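Local atomic coordinates of putative cyclohexadienyl dehydrogenase and ADH prephenate dehydrogenase (PDB entry 4WJI), a protein that probably converts prephenate to 3-(4-hydroxyphenyl)pyruvate by oxidative decarboxylation with a nicotinamide cofactor, a step in tyrosine biosynthesis. Residues Pro73-Ala85 and Ser99-Pro113. Numbering follows the deposited sequence. Where two conformers were deposited one is given.
With NAP (NADP nicotinamide-adenine-dinucleotide phosphate), chain B; TYR (tyrosine), chain C.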
loop_
_atom_site.group_PDB
_atom_site.type_symbol
_atom_site.label_atom_id
_atom_site.label_comp_id
_atom_site.label_asym_id
_atom_site.label_seq_id
_atom_site.Cartn_x
_atom_site.Cartn_y
_atom_site.Cartn_z
ATOM N N PRO A 73 -18.668 -11.655 -9.466
ATOM C CA PRO A 73 -18.778 -10.206 -9.251
ATOM C C PRO A 73 -20.196 -9.829 -8.802
ATOM O O PRO A 73 -21.183 -10.470 -9.224
ATOM C CB PRO A 73 -18.439 -9.608 -10.598
ATOM C CG PRO A 73 -18.088 -10.678 -11.497
ATOM C CD PRO A 73 -18.245 -12.011 -10.831
ATOM N N VAL A 74 -20.285 -8.844 -7.897
ATOM C CA VAL A 74 -21.565 -8.657 -7.221
ATOM C C VAL A 74 -22.724 -8.306 -8.133
ATOM O O VAL A 74 -23.897 -8.596 -7.809
ATOM C CB VAL A 74 -21.532 -7.696 -6.018
ATOM C CG1 VAL A 74 -20.675 -8.253 -4.883
ATOM C CG2 VAL A 74 -21.075 -6.313 -6.426
ATOM N N GLY A 75 -22.442 -7.708 -9.273
ATOM C CA GLY A 75 -23.521 -7.392 -10.200
ATOM C C GLY A 75 -24.161 -8.590 -10.865
ATOM O O GLY A 75 -25.223 -8.464 -11.486
ATOM N N ALA A 76 -23.542 -9.758 -10.722
ATOM C CA ALA A 76 -24.059 -11.029 -11.276
ATOM C C ALA A 76 -24.898 -11.840 -10.294
ATOM O O ALA A 76 -25.430 -12.907 -10.629
ATOM C CB ALA A 76 -22.911 -11.858 -11.812
ATOM N N SER A 77 -25.003 -11.347 -9.067
ATOM C CA SER A 77 -25.624 -12.125 -8.010
ATOM C C SER A 77 -27.072 -12.492 -8.310
ATOM O O SER A 77 -27.518 -13.652 -8.065
ATOM C CB SER A 77 -25.591 -11.343 -6.682
ATOM O OG SER A 77 -24.271 -11.040 -6.277
ATOM N N GLY A 78 -27.828 -11.514 -8.769
ATOM C CA GLY A 78 -29.241 -11.756 -9.076
ATOM C C GLY A 78 -29.436 -12.781 -10.151
ATOM O O GLY A 78 -30.347 -13.616 -10.057
ATOM N N ALA A 79 -28.632 -12.699 -11.206
ATOM C CA ALA A 79 -28.767 -13.642 -12.302
ATOM C C ALA A 79 -28.482 -15.074 -11.823
ATOM O O ALA A 79 -29.133 -16.017 -12.238
ATOM C CB ALA A 79 -27.855 -13.260 -13.425
ATOM N N VAL A 80 -27.478 -15.228 -10.962
ATOM C CA VAL A 80 -27.221 -16.550 -10.390
ATOM C C VAL A 80 -28.398 -17.061 -9.566
ATOM O O VAL A 80 -28.810 -18.211 -9.708
ATOM C CB VAL A 80 -25.927 -16.563 -9.521
ATOM C CG1 VAL A 80 -25.803 -17.876 -8.792
ATOM C CG2 VAL A 80 -24.695 -16.332 -10.373
ATOM N N ALA A 81 -28.942 -16.218 -8.697
ATOM C CA ALA A 81 -30.055 -16.605 -7.837
ATOM C C ALA A 81 -31.250 -17.022 -8.733
ATOM O O ALA A 81 -31.897 -18.013 -8.453
ATOM C CB ALA A 81 -30.437 -15.441 -6.921
ATOM N N ALA A 82 -31.526 -16.273 -9.789
ATOM C CA ALA A 82 -32.641 -16.590 -10.646
ATOM C C ALA A 82 -32.433 -17.953 -11.313
ATOM O O ALA A 82 -33.390 -18.715 -11.476
ATOM C CB ALA A 82 -32.811 -15.502 -11.678
ATOM N N GLU A 83 -31.199 -18.269 -11.722
ATOM C CA GLU A 83 -30.950 -19.532 -12.453
ATOM C C GLU A 83 -31.046 -20.728 -11.520
ATOM O O GLU A 83 -31.523 -21.798 -11.891
ATOM C CB GLU A 83 -29.553 -19.509 -13.100
ATOM C CG GLU A 83 -29.223 -20.711 -13.988
ATOM C CD GLU A 83 -30.118 -20.818 -15.248
ATOM O OE1 GLU A 83 -30.924 -19.889 -15.535
ATOM O OE2 GLU A 83 -30.023 -21.845 -15.977
ATOM N N ILE A 84 -30.619 -20.571 -10.273
ATOM C CA ILE A 84 -30.568 -21.755 -9.370
ATOM C C ILE A 84 -31.843 -21.993 -8.549
ATOM O O ILE A 84 -32.052 -23.058 -8.013
ATOM C CB ILE A 84 -29.347 -21.669 -8.406
ATOM C CG1 ILE A 84 -29.463 -20.512 -7.363
ATOM C CG2 ILE A 84 -28.060 -21.610 -9.194
ATOM C CD1 ILE A 84 -28.338 -20.448 -6.346
ATOM N N ALA A 85 -32.712 -20.980 -8.464
ATOM C CA ALA A 85 -33.781 -20.989 -7.478
ATOM C C ALA A 85 -34.620 -22.267 -7.488
ATOM O O ALA A 85 -34.903 -22.830 -6.428
ATOM C CB ALA A 85 -34.687 -19.783 -7.693
ATOM N N SER A 99 -18.239 -8.479 -1.969
ATOM C CA SER A 99 -17.643 -7.364 -1.295
ATOM C C SER A 99 -18.631 -6.280 -0.823
ATOM O O SER A 99 -18.255 -5.369 -0.078
ATOM C CB SER A 99 -16.568 -6.759 -2.209
ATOM O OG SER A 99 -15.519 -7.692 -2.463
ATOM N N THR A 100 -19.845 -6.343 -1.348
ATOM C CA THR A 100 -21.013 -5.588 -0.912
ATOM C C THR A 100 -22.068 -6.586 -0.413
ATOM O O THR A 100 -22.069 -7.744 -0.827
ATOM C CB THR A 100 -21.604 -4.683 -2.033
ATOM O OG1 THR A 100 -22.230 -5.490 -3.011
ATOM C CG2 THR A 100 -20.540 -3.896 -2.711
ATOM N N LYS A 101 -22.954 -6.143 0.480
ATOM C CA LYS A 101 -23.980 -7.063 1.004
ATOM C C LYS A 101 -25.423 -6.586 0.785
ATOM O O LYS A 101 -26.302 -7.381 0.526
ATOM C CB LYS A 101 -23.707 -7.358 2.483
ATOM C CG LYS A 101 -22.419 -8.154 2.774
ATOM C CD LYS A 101 -22.564 -9.665 2.858
ATOM C CE LYS A 101 -22.928 -10.340 1.582
ATOM N NZ LYS A 101 -21.920 -10.379 0.521
ATOM N N GLY A 102 -25.698 -5.290 0.978
ATOM C CA GLY A 102 -27.075 -4.800 0.824
ATOM C C GLY A 102 -27.616 -5.099 -0.550
ATOM O O GLY A 102 -28.761 -5.566 -0.720
ATOM N N SER A 103 -26.797 -4.829 -1.554
ATOM C CA SER A 103 -27.172 -5.071 -2.934
ATOM C C SER A 103 -27.383 -6.536 -3.230
ATOM O O SER A 103 -28.337 -6.912 -3.926
ATOM C CB SER A 103 -26.171 -4.502 -3.945
ATOM O OG SER A 103 -24.928 -5.217 -3.915
ATOM N N VAL A 104 -26.478 -7.361 -2.716
ATOM C CA VAL A 104 -26.552 -8.780 -2.971
ATOM C C VAL A 104 -27.830 -9.348 -2.376
ATOM O O VAL A 104 -28.543 -10.149 -3.028
ATOM C CB VAL A 104 -25.295 -9.483 -2.416
ATOM C CG1 VAL A 104 -25.438 -10.981 -2.553
ATOM C CG2 VAL A 104 -24.037 -9.000 -3.164
ATOM N N ILE A 105 -28.146 -8.971 -1.142
ATOM C CA ILE A 105 -29.377 -9.439 -0.525
ATOM C C ILE A 105 -30.613 -9.005 -1.355
ATOM O O ILE A 105 -31.497 -9.818 -1.633
ATOM C CB ILE A 105 -29.469 -9.001 0.935
ATOM C CG1 ILE A 105 -28.378 -9.684 1.754
ATOM C CG2 ILE A 105 -30.824 -9.298 1.528
ATOM C CD1 ILE A 105 -28.136 -9.043 3.097
ATOM N N ALA A 106 -30.652 -7.747 -1.744
ATOM C CA ALA A 106 -31.786 -7.257 -2.521
ATOM C C ALA A 106 -31.959 -7.941 -3.864
ATOM O O ALA A 106 -33.096 -8.107 -4.332
ATOM C CB ALA A 106 -31.657 -5.766 -2.736
ATOM N N GLN A 107 -30.848 -8.287 -4.493
ATOM C CA GLN A 107 -30.850 -8.916 -5.821
ATOM C C GLN A 107 -31.182 -10.397 -5.756
ATOM O O GLN A 107 -31.794 -10.932 -6.685
ATOM C CB GLN A 107 -29.476 -8.813 -6.497
ATOM C CG GLN A 107 -29.104 -7.455 -7.077
ATOM C CD GLN A 107 -28.193 -7.555 -8.312
ATOM O OE1 GLN A 107 -27.610 -8.604 -8.626
ATOM N NE2 GLN A 107 -28.062 -6.451 -9.007
HETATM N N MSE A 108 -30.744 -11.067 -4.681
HETATM C CA MSE A 108 -30.896 -12.509 -4.604
HETATM C C MSE A 108 -32.142 -12.977 -3.890
HETATM O O MSE A 108 -32.779 -13.936 -4.318
HETATM C CB MSE A 108 -29.696 -13.173 -3.907
HETATM C CG MSE A 108 -28.376 -12.990 -4.683
HETATM SE SE MSE A 108 -26.869 -14.029 -3.923
HETATM C CE MSE A 108 -27.348 -15.801 -4.607
ATOM N N ALA A 109 -32.486 -12.337 -2.774
ATOM C CA ALA A 109 -33.576 -12.835 -1.953
ATOM C C ALA A 109 -34.928 -12.949 -2.672
ATOM O O ALA A 109 -35.650 -13.937 -2.433
ATOM C CB ALA A 109 -33.702 -12.002 -0.672
ATOM N N PRO A 110 -35.272 -12.026 -3.588
ATOM C CA PRO A 110 -36.568 -12.189 -4.239
ATOM C C PRO A 110 -36.718 -13.452 -5.079
ATOM O O PRO A 110 -37.841 -13.874 -5.372
ATOM C CB PRO A 110 -36.653 -10.948 -5.150
ATOM C CG PRO A 110 -35.782 -9.960 -4.498
ATOM C CD PRO A 110 -34.647 -10.747 -3.945
ATOM N N HIS A 111 -35.611 -14.057 -5.465
ATOM C CA HIS A 111 -35.637 -15.273 -6.284
ATOM C C HIS A 111 -35.615 -16.531 -5.466
ATOM O O HIS A 111 -36.067 -17.566 -5.928
ATOM C CB HIS A 111 -34.440 -15.319 -7.212
ATOM C CG HIS A 111 -34.407 -14.221 -8.205
ATOM N ND1 HIS A 111 -35.300 -14.136 -9.242
ATOM C CD2 HIS A 111 -33.600 -13.139 -8.301
ATOM C CE1 HIS A 111 -35.028 -13.056 -9.955
ATOM N NE2 HIS A 111 -34.000 -12.437 -9.402
ATOM N N LEU A 112 -35.051 -16.467 -4.257
ATOM C CA LEU A 112 -34.794 -17.687 -3.527
ATOM C C LEU A 112 -36.077 -18.167 -2.814
ATOM O O LEU A 112 -36.845 -17.358 -2.239
ATOM C CB LEU A 112 -33.674 -17.469 -2.511
ATOM C CG LEU A 112 -32.278 -17.170 -3.066
ATOM C CD1 LEU A 112 -31.325 -16.868 -1.921
ATOM C CD2 LEU A 112 -31.709 -18.279 -3.972
ATOM N N PRO A 113 -36.335 -19.475 -2.856
ATOM C CA PRO A 113 -37.565 -19.982 -2.208
ATOM C C PRO A 113 -37.551 -19.930 -0.654
ATOM O O PRO A 113 -36.486 -19.873 -0.054
ATOM C CB PRO A 113 -37.652 -21.425 -2.684
ATOM C CG PRO A 113 -36.288 -21.799 -3.162
ATOM C CD PRO A 113 -35.530 -20.525 -3.494
HETATM P PA NAP B . -12.422 -13.662 -10.024
HETATM O O1A NAP B . -11.155 -14.306 -9.612
HETATM O O2A NAP B . -12.474 -12.692 -11.155
HETATM O O5B NAP B . -13.471 -14.829 -10.366
HETATM C C5B NAP B . -14.712 -14.514 -10.985
HETATM C C4B NAP B . -15.622 -15.735 -11.106
HETATM O O4B NAP B . -16.927 -15.280 -11.445
HETATM C C3B NAP B . -15.219 -16.661 -12.239
HETATM O O3B NAP B . -15.671 -17.984 -11.998
HETATM C C2B NAP B . -16.010 -16.132 -13.406
HETATM O O2B NAP B . -16.296 -17.128 -14.349
HETATM C C1B NAP B . -17.296 -15.729 -12.738
HETATM N N9A NAP B . -18.122 -14.691 -13.412
HETATM C C8A NAP B . -17.741 -13.498 -13.839
HETATM N N7A NAP B . -18.712 -12.776 -14.339
HETATM C C5A NAP B . -19.814 -13.569 -14.236
HETATM C C6A NAP B . -21.163 -13.385 -14.602
HETATM N N6A NAP B . -21.580 -12.242 -15.178
HETATM N N1A NAP B . -21.999 -14.366 -14.332
HETATM C C2A NAP B . -21.559 -15.471 -13.755
HETATM N N3A NAP B . -20.320 -15.742 -13.389
HETATM C C4A NAP B . -19.463 -14.764 -13.652
HETATM O O3 NAP B . -13.147 -12.987 -8.765
HETATM P PN NAP B . -12.989 -13.150 -7.183
HETATM O O1N NAP B . -11.875 -12.306 -6.819
HETATM O O2N NAP B . -12.997 -14.560 -6.797
HETATM O O5D NAP B . -14.315 -12.399 -6.652
HETATM C C5D NAP B . -15.551 -13.056 -6.518
HETATM C C4D NAP B . -16.377 -12.330 -5.460
HETATM O O4D NAP B . -15.618 -12.268 -4.270
HETATM C C3D NAP B . -16.696 -10.908 -5.811
HETATM O O3D NAP B . -18.028 -10.607 -5.430
HETATM C C2D NAP B . -15.711 -10.085 -5.016
HETATM O O2D NAP B . -16.257 -8.823 -4.725
HETATM C C1D NAP B . -15.610 -10.955 -3.764
HETATM N N1N NAP B . -14.340 -10.865 -3.026
HETATM C C2N NAP B . -13.186 -10.670 -3.669
HETATM C C3N NAP B . -11.998 -10.582 -2.984
HETATM C C7N NAP B . -10.663 -10.333 -3.647
HETATM O O7N NAP B . -9.748 -9.938 -2.977
HETATM N N7N NAP B . -10.566 -10.568 -4.936
HETATM C C4N NAP B . -12.031 -10.714 -1.621
HETATM C C5N NAP B . -13.229 -10.939 -0.995
HETATM C C6N NAP B . -14.397 -10.984 -1.706
HETATM P P2B NAP B . -15.538 -17.191 -15.767
HETATM O O1X NAP B . -14.085 -17.010 -15.483
HETATM O O2X NAP B . -15.877 -18.563 -16.274
HETATM O O3X NAP B . -16.050 -16.078 -16.661
HETATM N N TYR C . -7.933 -7.794 -2.758
HETATM C CA TYR C . -7.533 -6.965 -1.590
HETATM C C TYR C . -6.036 -6.984 -1.447
HETATM O O TYR C . -5.389 -7.605 -2.286
HETATM C CB TYR C . -8.206 -7.460 -0.304
HETATM C CG TYR C . -9.729 -7.467 -0.333
HETATM C CD1 TYR C . -10.466 -6.748 -1.275
HETATM C CD2 TYR C . -10.421 -8.212 0.586
HETATM C CE1 TYR C . -11.850 -6.779 -1.283
HETATM C CE2 TYR C . -11.793 -8.236 0.625
HETATM C CZ TYR C . -12.519 -7.547 -0.310
HETATM O OH TYR C . -13.888 -7.611 -0.331
HETATM O OXT TYR C . -5.521 -6.374 -0.480
HETATM O O HOH W 1 -25.414 -7.073 -5.950
HETATM O O HOH W 2 -26.637 -6.031 -11.555
#
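A81 CB meets CB of the selenomethionine M108 at 3.8 Å, and the CG of M108 lies alongside S77 CB. Nearer the cofactor, V74 CG1 meets V104 CG2 at 3.8 Å and also reaches T100 OG1. With CG1 anti to its carbonyl carbon (chi1 -66°), V74 also brings this methyl against NAP O3D. At the end away from the cofactor P113 CG packs on A85 O at 3.7 Å. Helices 77-84 and 102-108, axes 8.3 Å apart at 32°, follow successive parallel strands, 67-70 and 93-96, of the Rossmann-type nucleotide-binding domain. Among polar contacts, S99 OG hydrogen-bonds both the ribose O2D of NAP (2.6 Å) and the hydroxyl OH of the bound tyrosine (2.7 Å). In the conformer given, one of two for Q107, OE1 accepts from G78 N (2.9 Å, 148° at the hydrogen), tilted from the amide's carbonyl plane, while NE2 donates to a water that in turn donates to G75 O. A second water joins V74 O to S103 OG. A82 CB sits over one face of the H111 imidazole, 3.8 Å from its centroid, a CH-pi contact. Were H111 an alanine, the A82 methyl would probably lose its aromatic cover and a gap would open beside G78 O.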